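Local structure of bottromycin amidohydrolase (Streptomyces purpureus, 6I5S) at residues L106-V111 / R436-R441; R165-V170 / E194-D199; H229-V234 / R277-E282; N236-R239 / R245-A248; L402-R407 / G426-G431. The protein probably hydrolyses an amide bond in thiazoline-containing precursors at a site with two zinc ions, acting as gatekeeper of bottromycin biosynthesis. All coordinates share one frame; numbering follows the deposited sequence.

Interaction 1 (L106-V111 / R436-R441)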
# COMPACT_ATOMS: atom_id res chain seq x y z
N LEU A 106 6.23 -5.55 -4.70
CA LEU A 106 5.08 -4.77 -5.14
C LEU A 106 4.83 -4.95 -6.64
O LEU A 106 3.68 -5.24 -7.03
CB LEU A 106 5.26 -3.29 -4.78
CG LEU A 106 5.28 -3.00 -3.29
CD1 LEU A 106 5.70 -1.56 -3.03
CD2 LEU A 106 3.93 -3.26 -2.63
N LEU A 107 5.88 -4.79 -7.49
CA LEU A 107 5.70 -4.85 -8.93
C LEU A 107 5.12 -6.18 -9.35
O LEU A 107 4.24 -6.26 -10.20
CB LEU A 107 7.04 -4.66 -9.64
CG LEU A 107 7.56 -3.23 -9.62
CD1 LEU A 107 8.96 -3.27 -10.26
CD2 LEU A 107 6.62 -2.32 -10.38
N VAL A 108 5.66 -7.25 -8.79
CA VAL A 108 5.23 -8.61 -9.17
C VAL A 108 3.74 -8.80 -8.92
O VAL A 108 3.08 -9.60 -9.60
CB VAL A 108 6.09 -9.63 -8.38
CG1 VAL A 108 5.39 -10.95 -8.23
CG2 VAL A 108 7.45 -9.78 -9.04
N HIS A 109 3.19 -8.07 -7.95
CA HIS A 109 1.80 -8.22 -7.58
C HIS A 109 0.92 -7.12 -8.14
O HIS A 109 -0.24 -7.00 -7.72
CB HIS A 109 1.66 -8.32 -6.05
CG HIS A 109 2.24 -9.60 -5.54
ND1 HIS A 109 3.57 -9.76 -5.25
CD2 HIS A 109 1.66 -10.82 -5.34
CE1 HIS A 109 3.81 -11.02 -4.93
NE2 HIS A 109 2.66 -11.69 -4.97
N GLY A 110 1.43 -6.39 -9.15
CA GLY A 110 0.64 -5.41 -9.87
C GLY A 110 0.60 -4.04 -9.22
O GLY A 110 -0.18 -3.18 -9.65
N VAL A 111 1.37 -3.85 -8.18
CA VAL A 111 1.40 -2.58 -7.44
C VAL A 111 2.45 -1.68 -8.11
O VAL A 111 3.66 -1.94 -8.01
CB VAL A 111 1.72 -2.79 -5.97
CG1 VAL A 111 1.78 -1.41 -5.28
CG2 VAL A 111 0.69 -3.66 -5.27
N ARG A 436 10.24 -14.61 -12.98
CA ARG A 436 11.67 -14.51 -12.76
C ARG A 436 12.00 -13.48 -11.68
O ARG A 436 12.90 -13.70 -10.85
CB ARG A 436 12.34 -14.14 -14.09
CG ARG A 436 13.86 -14.07 -14.09
CD ARG A 436 14.40 -13.87 -15.52
NE ARG A 436 13.94 -14.92 -16.44
CZ ARG A 436 13.17 -14.73 -17.51
NH1 ARG A 436 12.74 -13.52 -17.85
NH2 ARG A 436 12.84 -15.77 -18.26
N LEU A 437 11.32 -12.34 -11.69
CA LEU A 437 11.53 -11.32 -10.65
C LEU A 437 11.16 -11.85 -9.28
O LEU A 437 11.91 -11.68 -8.31
CB LEU A 437 10.73 -10.05 -10.95
CG LEU A 437 11.26 -9.13 -12.06
CD1 LEU A 437 10.26 -8.02 -12.43
CD2 LEU A 437 12.49 -8.51 -11.57
N TRP A 438 10.04 -12.53 -9.18
CA TRP A 438 9.66 -13.07 -7.87
C TRP A 438 10.67 -14.14 -7.43
O TRP A 438 11.15 -14.12 -6.29
CB TRP A 438 8.23 -13.63 -7.95
CG TRP A 438 7.64 -14.11 -6.65
CD1 TRP A 438 7.23 -15.38 -6.36
CD2 TRP A 438 7.39 -13.33 -5.45
NE1 TRP A 438 6.74 -15.46 -5.08
CE2 TRP A 438 6.82 -14.23 -4.49
CE3 TRP A 438 7.56 -11.99 -5.09
CZ2 TRP A 438 6.46 -13.82 -3.21
CZ3 TRP A 438 7.20 -11.60 -3.79
CH2 TRP A 438 6.63 -12.50 -2.91
N SER A 439 11.05 -15.05 -8.34
CA SER A 439 12.04 -16.06 -7.99
C SER A 439 13.34 -15.41 -7.52
O SER A 439 13.96 -15.87 -6.54
CB SER A 439 12.26 -17.02 -9.17
OG SER A 439 13.36 -17.81 -8.88
N LEU A 440 13.77 -14.32 -8.18
CA LEU A 440 15.01 -13.68 -7.77
C LEU A 440 14.86 -13.00 -6.42
O LEU A 440 15.75 -13.11 -5.56
CB LEU A 440 15.42 -12.65 -8.81
CG LEU A 440 16.73 -11.93 -8.55
CD1 LEU A 440 17.88 -12.88 -8.56
CD2 LEU A 440 16.89 -10.91 -9.64
N ARG A 441 13.71 -12.39 -6.19
CA ARG A 441 13.43 -11.76 -4.89
C ARG A 441 13.51 -12.80 -3.77
O ARG A 441 14.03 -12.53 -2.68
CB ARG A 441 12.03 -11.09 -4.93
CG ARG A 441 11.08 -11.37 -3.72
CD ARG A 441 11.52 -10.61 -2.64
NE ARG A 441 10.66 -10.64 -1.45
CZ ARG A 441 11.01 -11.17 -0.30
NH1 ARG A 441 12.12 -11.92 -0.20
NH2 ARG A 441 10.23 -10.95 0.74
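The aromatic part of this contact is a T-shaped pair between His109 and Trp438. The imidazole presents its CE1 edge to one face of the indole, offset toward the rim, with His109 CE1 3.6 Å from Trp438 CZ3; the planes stand at 83°. A C-H that is polarised by two flanking nitrogens suits the electron-rich indole. His109 ND1 is hydrogen-bonded to Gly105 O, which helps to fix the turn of the ring. Trp438 swings over the gap because its CG is anti to the backbone N (chi1 -174°).

The apolar part belongs to Val108, a compact branched residue whose two methyls both fit against the facing helix. Its CG2 lies 3.8 Å from Leu437 CB, while CG1 sits 3.9 Å from Trp438 CB, where the two side chains cross at about a right angle.

Backbone hydrogen bonds end helix 100-108 next to this contact. Val111 N reaches Leu106 O at 2.9 Å and Gly110 N reaches Leu107 O at 3.0 Å, Gly110 taking a positive phi that glycine adopts easily. This is a Schellman motif, and it turns the chain from the helix, packed here on helix 431-444, into strand 111-116.

Interaction 2 (R165-V170 / E194-D199)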
# COMPACT_ATOMS: atom_id res chain seq x y z
N ARG A 165 7.02 27.20 15.21
CA ARG A 165 8.29 27.19 14.48
C ARG A 165 8.67 25.79 14.05
O ARG A 165 9.17 25.59 12.94
CB ARG A 165 9.41 27.79 15.34
CG ARG A 165 10.75 27.81 14.59
CD ARG A 165 11.78 28.71 15.20
NE ARG A 165 12.80 29.07 14.22
CZ ARG A 165 12.75 30.12 13.41
NH1 ARG A 165 11.71 30.96 13.46
NH2 ARG A 165 13.73 30.34 12.56
N ASP A 166 8.43 24.80 14.92
CA ASP A 166 8.67 23.42 14.53
C ASP A 166 7.79 23.03 13.34
O ASP A 166 8.25 22.31 12.44
CB ASP A 166 8.38 22.47 15.70
CG ASP A 166 9.34 22.65 16.87
OD1 ASP A 166 10.49 23.12 16.65
OD2 ASP A 166 8.91 22.30 18.01
N VAL A 167 6.51 23.45 13.35
CA VAL A 167 5.61 23.16 12.23
C VAL A 167 6.15 23.81 10.94
O VAL A 167 6.13 23.21 9.86
CB VAL A 167 4.18 23.64 12.53
CG1 VAL A 167 3.30 23.64 11.24
CG2 VAL A 167 3.51 22.73 13.60
N ALA A 168 6.58 25.04 11.04
CA ALA A 168 7.08 25.74 9.85
C ALA A 168 8.25 24.99 9.22
O ALA A 168 8.38 24.93 7.98
CB ALA A 168 7.45 27.17 10.25
N LYS A 169 9.16 24.47 10.05
CA LYS A 169 10.32 23.76 9.53
C LYS A 169 9.93 22.52 8.74
O LYS A 169 10.65 22.11 7.82
CB LYS A 169 11.27 23.38 10.67
CG LYS A 169 12.05 24.55 11.37
CD LYS A 169 12.91 23.88 12.50
CE LYS A 169 13.69 24.85 13.30
NZ LYS A 169 14.44 24.14 14.37
N VAL A 170 8.83 21.86 9.11
CA VAL A 170 8.39 20.72 8.35
C VAL A 170 7.82 21.15 7.01
O VAL A 170 8.13 20.55 5.97
CB VAL A 170 7.40 19.87 9.15
CG1 VAL A 170 6.88 18.69 8.33
CG2 VAL A 170 8.03 19.46 10.44
N GLU A 194 -3.82 21.83 15.18
CA GLU A 194 -4.68 22.83 14.53
C GLU A 194 -3.86 23.78 13.69
O GLU A 194 -4.28 24.16 12.58
CB GLU A 194 -5.47 23.64 15.57
CG GLU A 194 -6.54 22.84 16.26
CD GLU A 194 -7.23 23.56 17.42
OE1 GLU A 194 -6.93 24.74 17.76
OE2 GLU A 194 -8.12 22.90 18.02
N ALA A 195 -2.72 24.21 14.23
CA ALA A 195 -1.82 25.08 13.46
C ALA A 195 -1.26 24.36 12.24
O ALA A 195 -1.14 24.97 11.17
CB ALA A 195 -0.69 25.58 14.34
N LEU A 196 -0.90 23.08 12.39
CA LEU A 196 -0.32 22.29 11.30
C LEU A 196 -1.31 22.13 10.17
O LEU A 196 -0.98 22.37 9.00
CB LEU A 196 0.10 20.92 11.82
CG LEU A 196 0.54 19.88 10.80
CD1 LEU A 196 1.77 20.37 10.11
CD2 LEU A 196 0.82 18.61 11.52
N VAL A 197 -2.56 21.76 10.49
CA VAL A 197 -3.50 21.56 9.39
C VAL A 197 -3.90 22.88 8.77
O VAL A 197 -4.11 22.94 7.55
CB VAL A 197 -4.72 20.70 9.80
CG1 VAL A 197 -4.24 19.27 10.17
CG2 VAL A 197 -5.51 21.35 10.89
N ARG A 198 -3.97 23.98 9.57
CA ARG A 198 -4.24 25.29 8.99
C ARG A 198 -3.12 25.69 8.03
O ARG A 198 -3.38 26.13 6.90
CB ARG A 198 -4.36 26.32 10.12
CG ARG A 198 -4.52 27.77 9.67
CD ARG A 198 -4.24 28.71 10.85
NE ARG A 198 -2.81 28.61 11.17
CZ ARG A 198 -2.28 28.85 12.35
NH1 ARG A 198 -3.05 29.25 13.38
NH2 ARG A 198 -0.97 28.73 12.52
N ASP A 199 -1.88 25.51 8.44
CA ASP A 199 -0.77 25.98 7.61
C ASP A 199 -0.47 25.05 6.43
O ASP A 199 -0.05 25.53 5.35
CB ASP A 199 0.49 26.16 8.46
CG ASP A 199 0.31 27.26 9.52
OD1 ASP A 199 -0.63 28.06 9.37
OD2 ASP A 199 1.06 27.30 10.52
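Asp199, whose OD2 comes to 4.4 Å from Val167 CG1 on the facing helix, shares its flat carboxylate with the guanidinium of Arg198. One face of that guanidinium lies over Ala195 CA, a turn back along the same helix and offset toward the rim, while its edge looks at Asp199 CG in plane. The grip is side-on: Arg198 NE reaches Asp199 OD1 at 2.9 Å with an N-H...O angle of 162°, and Arg198 NH2 reaches Asp199 OD2 at 3.2 Å. NH2 also makes a more bent bond to OD1, which thus accepts twice, both times from the same face of the carboxylate. NE meets OD1 from above the carboxylate plane, 40° out of it. An acid beside an arginine is well suited to the border of an apolar contact, since the salt bridge answers its charge where OD2 comes near a methyl of Val167.

The closest touching across the helices is done by hydrocarbon. Val167 CG1 is anti to the backbone N (chi1 167°) and meets Leu196 CD1 at 3.8 Å; the same methyl is 3.9 Å from Leu196 CA. Valine is short enough to bring the backbones close, with the CA atoms of Val167 and Leu196 6.1 Å apart.

Helices 164-177 and 190-203 follow each other in the chain at the periphery of the protein. The loop that joins them carries the carboxylated lysine at position 183, a ligand of both zinc ions, and on either side of it in sequence Ile182 touches Val170 and Val184 touches Leu196.

Interaction 3 (H229-V234 / R277-E282). With ZN (zinc ion), chain B.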
# COMPACT_ATOMS: atom_id res chain seq x y z
N HIS A 229 -5.58 3.07 9.77
CA HIS A 229 -5.71 1.97 10.73
C HIS A 229 -7.03 1.99 11.49
O HIS A 229 -7.19 1.19 12.43
CB HIS A 229 -4.57 1.99 11.78
CG HIS A 229 -3.20 2.19 11.23
ND1 HIS A 229 -2.63 1.35 10.30
CD2 HIS A 229 -2.26 3.12 11.54
CE1 HIS A 229 -1.40 1.79 10.03
NE2 HIS A 229 -1.15 2.85 10.77
N LEU A 230 -8.00 2.81 11.08
CA LEU A 230 -9.24 3.05 11.83
C LEU A 230 -8.98 3.72 13.19
O LEU A 230 -9.92 3.84 13.99
CB LEU A 230 -10.05 1.74 12.00
CG LEU A 230 -10.50 1.08 10.70
CD1 LEU A 230 -11.26 -0.22 11.02
CD2 LEU A 230 -11.38 2.02 9.91
N TYR A 231 -7.77 4.22 13.47
CA TYR A 231 -7.58 4.89 14.73
C TYR A 231 -8.47 6.11 14.76
O TYR A 231 -8.75 6.72 13.71
CB TYR A 231 -6.14 5.27 14.97
CG TYR A 231 -5.17 4.11 15.08
CD1 TYR A 231 -5.59 2.83 15.42
CD2 TYR A 231 -3.83 4.29 14.83
CE1 TYR A 231 -4.67 1.81 15.49
CE2 TYR A 231 -2.93 3.28 14.92
CZ TYR A 231 -3.35 2.04 15.26
OH TYR A 231 -2.42 1.01 15.32
N GLY A 232 -8.98 6.42 15.93
CA GLY A 232 -10.04 7.42 16.03
C GLY A 232 -11.41 6.79 16.16
O GLY A 232 -12.17 7.12 17.05
N PHE A 233 -11.74 5.89 15.24
CA PHE A 233 -12.92 5.04 15.43
C PHE A 233 -12.67 4.02 16.53
O PHE A 233 -13.59 3.66 17.29
CB PHE A 233 -13.28 4.34 14.12
CG PHE A 233 -13.67 5.29 13.01
CD1 PHE A 233 -14.95 5.86 13.00
CD2 PHE A 233 -12.76 5.66 12.05
CE1 PHE A 233 -15.29 6.77 12.02
CE2 PHE A 233 -13.10 6.55 11.06
CZ PHE A 233 -14.38 7.10 11.04
N VAL A 234 -11.46 3.50 16.60
CA VAL A 234 -11.00 2.65 17.70
C VAL A 234 -9.69 3.22 18.19
O VAL A 234 -9.00 3.94 17.46
CB VAL A 234 -10.84 1.18 17.25
CG1 VAL A 234 -12.13 0.69 16.72
CG2 VAL A 234 -9.78 1.06 16.22
N ARG A 277 -4.51 -7.88 11.56
CA ARG A 277 -4.55 -9.35 11.62
C ARG A 277 -3.19 -9.91 12.01
O ARG A 277 -3.07 -10.77 12.86
CB ARG A 277 -4.97 -9.87 10.24
CG ARG A 277 -5.11 -11.41 10.08
CD ARG A 277 -6.43 -11.93 10.70
NE ARG A 277 -7.57 -11.32 10.03
CZ ARG A 277 -8.82 -11.43 10.49
NH1 ARG A 277 -9.81 -10.85 9.85
NH2 ARG A 277 -9.07 -12.10 11.60
N ALA A 278 -2.12 -9.42 11.37
CA ALA A 278 -0.80 -9.93 11.72
C ALA A 278 -0.39 -9.60 13.14
O ALA A 278 0.28 -10.41 13.79
CB ALA A 278 0.23 -9.39 10.70
N ARG A 279 -0.81 -8.44 13.70
CA ARG A 279 -0.44 -8.09 15.07
C ARG A 279 -1.10 -8.97 16.12
O ARG A 279 -0.65 -9.00 17.28
CB ARG A 279 -0.79 -6.61 15.35
CG ARG A 279 0.01 -5.60 14.51
CD ARG A 279 -0.55 -4.15 14.61
NE ARG A 279 -0.11 -3.25 13.52
CZ ARG A 279 -0.79 -2.19 13.07
NH1 ARG A 279 -1.97 -1.83 13.58
NH2 ARG A 279 -0.29 -1.49 12.07
N THR A 280 -2.19 -9.67 15.78
CA THR A 280 -2.91 -10.49 16.76
C THR A 280 -2.12 -11.71 17.17
O THR A 280 -2.33 -12.25 18.26
CB THR A 280 -4.25 -11.01 16.24
OG1 THR A 280 -4.03 -11.88 15.13
CG2 THR A 280 -5.22 -9.90 15.90
N GLY A 281 -1.23 -12.18 16.30
CA GLY A 281 -0.57 -13.45 16.52
C GLY A 281 -1.35 -14.65 16.05
O GLY A 281 -0.89 -15.78 16.23
N GLU A 282 -2.51 -14.44 15.42
CA GLU A 282 -3.27 -15.53 14.81
C GLU A 282 -2.49 -16.11 13.63
O GLU A 282 -1.59 -15.47 13.05
CB GLU A 282 -4.64 -15.05 14.30
CG GLU A 282 -4.55 -14.04 13.12
CD GLU A 282 -4.57 -14.69 11.73
OE1 GLU A 282 -3.68 -14.36 10.88
OE2 GLU A 282 -5.47 -15.51 11.47
ZN ZN B . 0.66 3.65 11.68
O HOH W 1 2.38 3.32 12.93
O HOH W 2 1.81 1.91 10.88
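His229, the first residue of the loop, brings its imidazole near Arg279, with His229 CE1 4.0 Å from Arg279 NH2, near the guanidinium plane; ring and guanidinium are turned 73° apart. Its NE2 binds a zinc ion at 2.2 Å, two waters stand at 2.1 Å and 2.2 Å from the metal, and His210 and the carboxylated lysine 183 complete the site. The other ring nitrogen, ND1, is hydrogen-bonded to Thr272 OG1, a second-shell contact that sets the rotation of the imidazole. Positive phi at His229 and again at Leu230 twists the chain sharply.

This is the two-zinc centre of an amidohydrolase, with the ligands at the ends of strands and in the loops after them. Arg279 lies beside His229 while its NH2 makes a salt bridge with Asp348, a ligand of the other zinc. Arg279 has two conformers, so its approaches are those of one of them and are less certain.

Tyr231 lays one face over His229 CB, 3.5 Å from the ring plane, and its OH lies 3.4 Å from Arg279 NH1. Gly232 adopts backbone angles suited to a residue without a side chain. Val234 N then closes back on Leu230 O at 3.0 Å, and its side chain meets Leu249 and Leu253 of helix 245-254.

Interaction 4 (N236-R239 / R245-A248)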
# COMPACT_ATOMS: atom_id res chain seq x y z
N ASN A 236 -5.72 3.38 19.33
CA ASN A 236 -4.45 2.74 19.01
C ASN A 236 -4.01 1.95 20.24
O ASN A 236 -3.28 2.46 21.12
CB ASN A 236 -3.39 3.78 18.61
CG ASN A 236 -2.07 3.14 18.31
OD1 ASN A 236 -1.91 1.90 18.42
ND2 ASN A 236 -1.11 3.95 17.91
N VAL A 237 -4.53 0.73 20.36
CA VAL A 237 -4.24 -0.10 21.53
C VAL A 237 -2.78 -0.53 21.59
O VAL A 237 -2.31 -0.98 22.64
CB VAL A 237 -5.17 -1.34 21.56
CG1 VAL A 237 -6.62 -0.90 21.70
CG2 VAL A 237 -5.00 -2.21 20.33
N PHE A 238 -2.01 -0.33 20.51
CA PHE A 238 -0.61 -0.74 20.56
C PHE A 238 0.22 0.23 21.37
O PHE A 238 1.35 -0.12 21.72
CB PHE A 238 -0.09 -0.96 19.12
CG PHE A 238 -0.95 -1.92 18.37
CD1 PHE A 238 -0.92 -3.29 18.67
CD2 PHE A 238 -1.88 -1.47 17.46
CE1 PHE A 238 -1.78 -4.18 18.04
CE2 PHE A 238 -2.73 -2.37 16.82
CZ PHE A 238 -2.68 -3.72 17.12
N ARG A 239 -0.38 1.35 21.80
CA ARG A 239 0.24 2.23 22.80
C ARG A 239 0.10 1.69 24.21
O ARG A 239 0.72 2.25 25.11
CB ARG A 239 -0.38 3.63 22.77
CG ARG A 239 -0.11 4.39 21.46
CD ARG A 239 -1.08 5.53 21.26
NE ARG A 239 -1.09 6.44 22.39
CZ ARG A 239 -0.13 7.31 22.65
NH1 ARG A 239 0.94 7.39 21.87
NH2 ARG A 239 -0.24 8.10 23.71
N ARG A 245 -4.05 -4.89 25.57
CA ARG A 245 -4.39 -4.33 24.26
C ARG A 245 -5.71 -4.84 23.73
O ARG A 245 -6.51 -4.07 23.19
CB ARG A 245 -3.28 -4.64 23.24
CG ARG A 245 -1.99 -3.97 23.57
CD ARG A 245 -0.91 -4.27 22.57
NE ARG A 245 0.36 -3.70 23.01
CZ ARG A 245 1.54 -4.09 22.56
NH1 ARG A 245 1.60 -5.06 21.64
NH2 ARG A 245 2.64 -3.52 23.03
N TRP A 246 -5.93 -6.15 23.77
CA TRP A 246 -7.07 -6.71 23.08
C TRP A 246 -8.34 -6.59 23.92
O TRP A 246 -9.43 -6.41 23.35
CB TRP A 246 -6.75 -8.16 22.66
CG TRP A 246 -5.47 -8.14 21.74
CD1 TRP A 246 -4.18 -8.45 22.10
CD2 TRP A 246 -5.39 -7.72 20.37
NE1 TRP A 246 -3.34 -8.28 21.05
CE2 TRP A 246 -4.05 -7.81 19.98
CE3 TRP A 246 -6.33 -7.27 19.44
CZ2 TRP A 246 -3.63 -7.47 18.73
CZ3 TRP A 246 -5.92 -6.94 18.21
CH2 TRP A 246 -4.57 -7.02 17.85
N ASP A 247 -8.21 -6.63 25.25
CA ASP A 247 -9.29 -6.22 26.14
C ASP A 247 -9.72 -4.78 25.86
O ASP A 247 -10.92 -4.46 25.84
CB ASP A 247 -8.85 -6.34 27.60
CG ASP A 247 -8.66 -7.77 28.06
OD1 ASP A 247 -9.07 -8.71 27.34
OD2 ASP A 247 -8.10 -7.95 29.16
N ALA A 248 -8.77 -3.88 25.68
CA ALA A 248 -9.09 -2.49 25.38
C ALA A 248 -9.79 -2.37 24.03
O ALA A 248 -10.74 -1.60 23.86
CB ALA A 248 -7.81 -1.64 25.39
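Val237 opens a single 3-10 turn that runs to Arg239, and its CA lies 5.0 Å from that of Arg245, the first residue of helix 245-254. An Asx turn leads in: Asn236 OD1 accepts from Phe238 N at 3.1 Å, from a donor tilted out of the carbonyl plane. Asparagine suits this place because its short amide can fold back onto the chain two residues on. The two turns lie in the long loop after strand 226-228, with the side chain of Phe238 about 8 Å from a zinc ion.

Val237 packs against the start of the helix, its CG1 3.9 Å from Ala248 CB. Its carbonyl oxygen is close to the aliphatic chain of Arg245, with Val237 O 3.1 Å from Arg245 CG. Arg245 is extended from CG to NE and runs along the turn, one guanidinium face over Phe238 CA, while NE is hydrogen-bonded to Leu240 O, in the short link between the two segments in sequence. A long chain with a polar end can thus lie along the backbone of the turn and still bind a carbonyl.

Phe238 turns its edge to the face of Trp246 in an offset edge-to-face pair, centroids of the Phe238 ring and the Trp246 six-membered ring 5.7 Å apart and planes at 75°. Val237 CG2 lies over the centre of one face of Phe238, and Arg245 CB lies over one face of Trp246. Phe238 CE1 comes to 3.8 Å from Trp246 CZ2.

Interaction 5 (L402-R407 / G426-G431)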
# COMPACT_ATOMS: atom_id res chain seq x y z
N LEU A 402 -0.59 -0.28 -15.78
CA LEU A 402 -1.77 -1.11 -16.00
C LEU A 402 -1.46 -2.55 -15.62
O LEU A 402 -0.31 -2.96 -15.71
CB LEU A 402 -2.19 -1.06 -17.46
CG LEU A 402 -2.60 0.29 -18.05
CD1 LEU A 402 -2.78 0.18 -19.58
CD2 LEU A 402 -3.90 0.73 -17.35
N VAL A 403 -2.49 -3.32 -15.27
CA VAL A 403 -2.33 -4.73 -14.93
C VAL A 403 -3.14 -5.57 -15.91
O VAL A 403 -4.30 -5.25 -16.19
CB VAL A 403 -2.76 -5.02 -13.49
CG1 VAL A 403 -2.30 -6.39 -13.07
CG2 VAL A 403 -2.19 -3.94 -12.54
N PHE A 404 -2.53 -6.62 -16.43
CA PHE A 404 -3.08 -7.42 -17.51
C PHE A 404 -3.39 -8.84 -17.04
O PHE A 404 -2.58 -9.45 -16.33
CB PHE A 404 -2.08 -7.53 -18.64
CG PHE A 404 -1.93 -6.30 -19.46
CD1 PHE A 404 -2.35 -6.29 -20.78
CD2 PHE A 404 -1.36 -5.14 -18.94
CE1 PHE A 404 -2.19 -5.17 -21.58
CE2 PHE A 404 -1.20 -4.04 -19.73
CZ PHE A 404 -1.63 -4.04 -21.05
N TYR A 405 -4.53 -9.39 -17.48
CA TYR A 405 -5.00 -10.73 -17.16
C TYR A 405 -5.56 -11.40 -18.40
O TYR A 405 -6.28 -10.76 -19.18
CB TYR A 405 -6.09 -10.68 -16.10
CG TYR A 405 -5.65 -10.03 -14.80
CD1 TYR A 405 -5.08 -10.78 -13.78
CD2 TYR A 405 -5.81 -8.67 -14.61
CE1 TYR A 405 -4.69 -10.18 -12.55
CE2 TYR A 405 -5.37 -8.03 -13.41
CZ TYR A 405 -4.82 -8.81 -12.41
OH TYR A 405 -4.42 -8.25 -11.22
N ARG A 406 -5.22 -12.68 -18.59
CA ARG A 406 -5.78 -13.42 -19.70
C ARG A 406 -7.23 -13.80 -19.43
O ARG A 406 -8.03 -13.91 -20.36
CB ARG A 406 -4.96 -14.66 -19.97
CG ARG A 406 -3.62 -14.45 -20.59
CD ARG A 406 -3.74 -13.84 -21.97
NE ARG A 406 -2.44 -13.83 -22.65
CZ ARG A 406 -2.23 -13.29 -23.84
NH1 ARG A 406 -3.22 -12.66 -24.50
NH2 ARG A 406 -1.02 -13.38 -24.40
N ARG A 407 -7.58 -14.01 -18.17
CA ARG A 407 -8.95 -14.29 -17.76
C ARG A 407 -9.43 -13.17 -16.84
O ARG A 407 -8.62 -12.51 -16.20
CB ARG A 407 -9.06 -15.63 -17.04
CG ARG A 407 -8.69 -16.85 -17.91
CD ARG A 407 -8.84 -18.17 -17.15
NE ARG A 407 -8.58 -19.33 -18.01
CZ ARG A 407 -8.62 -20.60 -17.61
NH1 ARG A 407 -8.90 -20.91 -16.35
NH2 ARG A 407 -8.37 -21.57 -18.48
N GLY A 426 5.07 2.12 -19.06
CA GLY A 426 5.29 1.62 -20.44
C GLY A 426 6.13 0.38 -20.63
O GLY A 426 6.13 -0.18 -21.75
N VAL A 427 6.86 -0.08 -19.62
CA VAL A 427 7.61 -1.32 -19.76
C VAL A 427 6.67 -2.48 -19.46
O VAL A 427 6.05 -2.52 -18.39
CB VAL A 427 8.82 -1.36 -18.81
CG1 VAL A 427 9.45 -2.73 -18.80
CG2 VAL A 427 9.82 -0.27 -19.15
N PHE A 428 6.59 -3.43 -20.37
CA PHE A 428 5.68 -4.57 -20.19
C PHE A 428 6.45 -5.74 -19.60
O PHE A 428 7.28 -6.35 -20.27
CB PHE A 428 5.04 -4.99 -21.50
CG PHE A 428 3.97 -6.07 -21.33
CD1 PHE A 428 2.79 -5.78 -20.67
CD2 PHE A 428 4.13 -7.37 -21.86
CE1 PHE A 428 1.80 -6.74 -20.50
CE2 PHE A 428 3.14 -8.33 -21.69
CZ PHE A 428 1.96 -8.02 -21.03
N LEU A 429 6.12 -6.08 -18.37
CA LEU A 429 6.63 -7.28 -17.70
C LEU A 429 5.64 -8.40 -17.97
O LEU A 429 4.53 -8.38 -17.41
CB LEU A 429 6.77 -7.06 -16.21
CG LEU A 429 7.56 -5.79 -15.76
CD1 LEU A 429 7.50 -5.56 -14.29
CD2 LEU A 429 9.02 -5.92 -16.27
N ASP A 430 6.02 -9.39 -18.78
CA ASP A 430 5.13 -10.50 -19.04
C ASP A 430 5.20 -11.53 -17.91
O ASP A 430 5.91 -11.37 -16.92
CB ASP A 430 5.39 -11.14 -20.42
CG ASP A 430 6.71 -11.85 -20.54
OD1 ASP A 430 7.31 -12.26 -19.55
OD2 ASP A 430 7.19 -12.02 -21.70
N GLY A 431 4.43 -12.61 -18.04
CA GLY A 431 4.31 -13.55 -16.95
C GLY A 431 5.62 -14.22 -16.62
O GLY A 431 5.91 -14.49 -15.47
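Phe404 and Phe428 make this contact between them, and theirs is the surface that it buries. They meet edge to face: the ring of Phe428 turns its edge to one face of Phe404, with centroids 5.2 Å apart and planes at 77°. One atom does nearly all the touching. Phe428 CE1 stands 3.8 Å above the Phe404 plane, offset toward the rim, and is 3.9 Å from both CG and CD2 of that ring.

The rings come together from separate strands in two ways: the CB of Phe404 points toward the other segment, whereas Phe428 leaves its own strand with CG anti to the backbone N (chi1 -173°), which carries the ring across the gap. The gap is wide because strand 421-424 lies between strands 402-405 and 427-430 and pairs antiparallel with each. The nearest CA atoms of the two segments, in Phe404 and Asp430, are 8.9 Å apart. A long flat side chain is what can span a strand in this way, and both rings touch Leu423 of the middle one.

Phe40 lies against both rings and Trp84 meets Phe404 edge to face, so the pair belongs to a larger aromatic cluster. Beyond Phe428 comes Asp430, the N-cap residue of helix 431-444, whose OD1 accepts from Asp433 N.

With carbon alone at the interface, the pair depends on shape and on the weak attraction of a ring C-H for the pi face opposite it, so its tie between the two strands that flank strand 421-424 is apolar and orientation-dependent, with no charge to shield from solvent.

Overall arrangement
Interactions 1 and 5 share one corner of the protein and touch: strand 427-430 runs straight into helix 431-444, and Leu429 CD1 lies 4.1 Å from Leu437 CD1. Like interaction 4, both join an aromatic edge to a face, interaction 1 fully buried and interaction 5 only partly. Interactions 3 and 4 form a second cluster, their centres about 9 Å apart. Arg279 and Tyr231 rest on Phe238; interaction 3 is polar and metal-bound, interaction 4 mostly apolar and nearer the surface. Interaction 2 stands alone at the periphery, its centre about 39 Å from that of interaction 1, with a salt bridge bordering a small hydrocarbon contact. Interactions 2 to 5 all lie within the chain span closed by interaction 1.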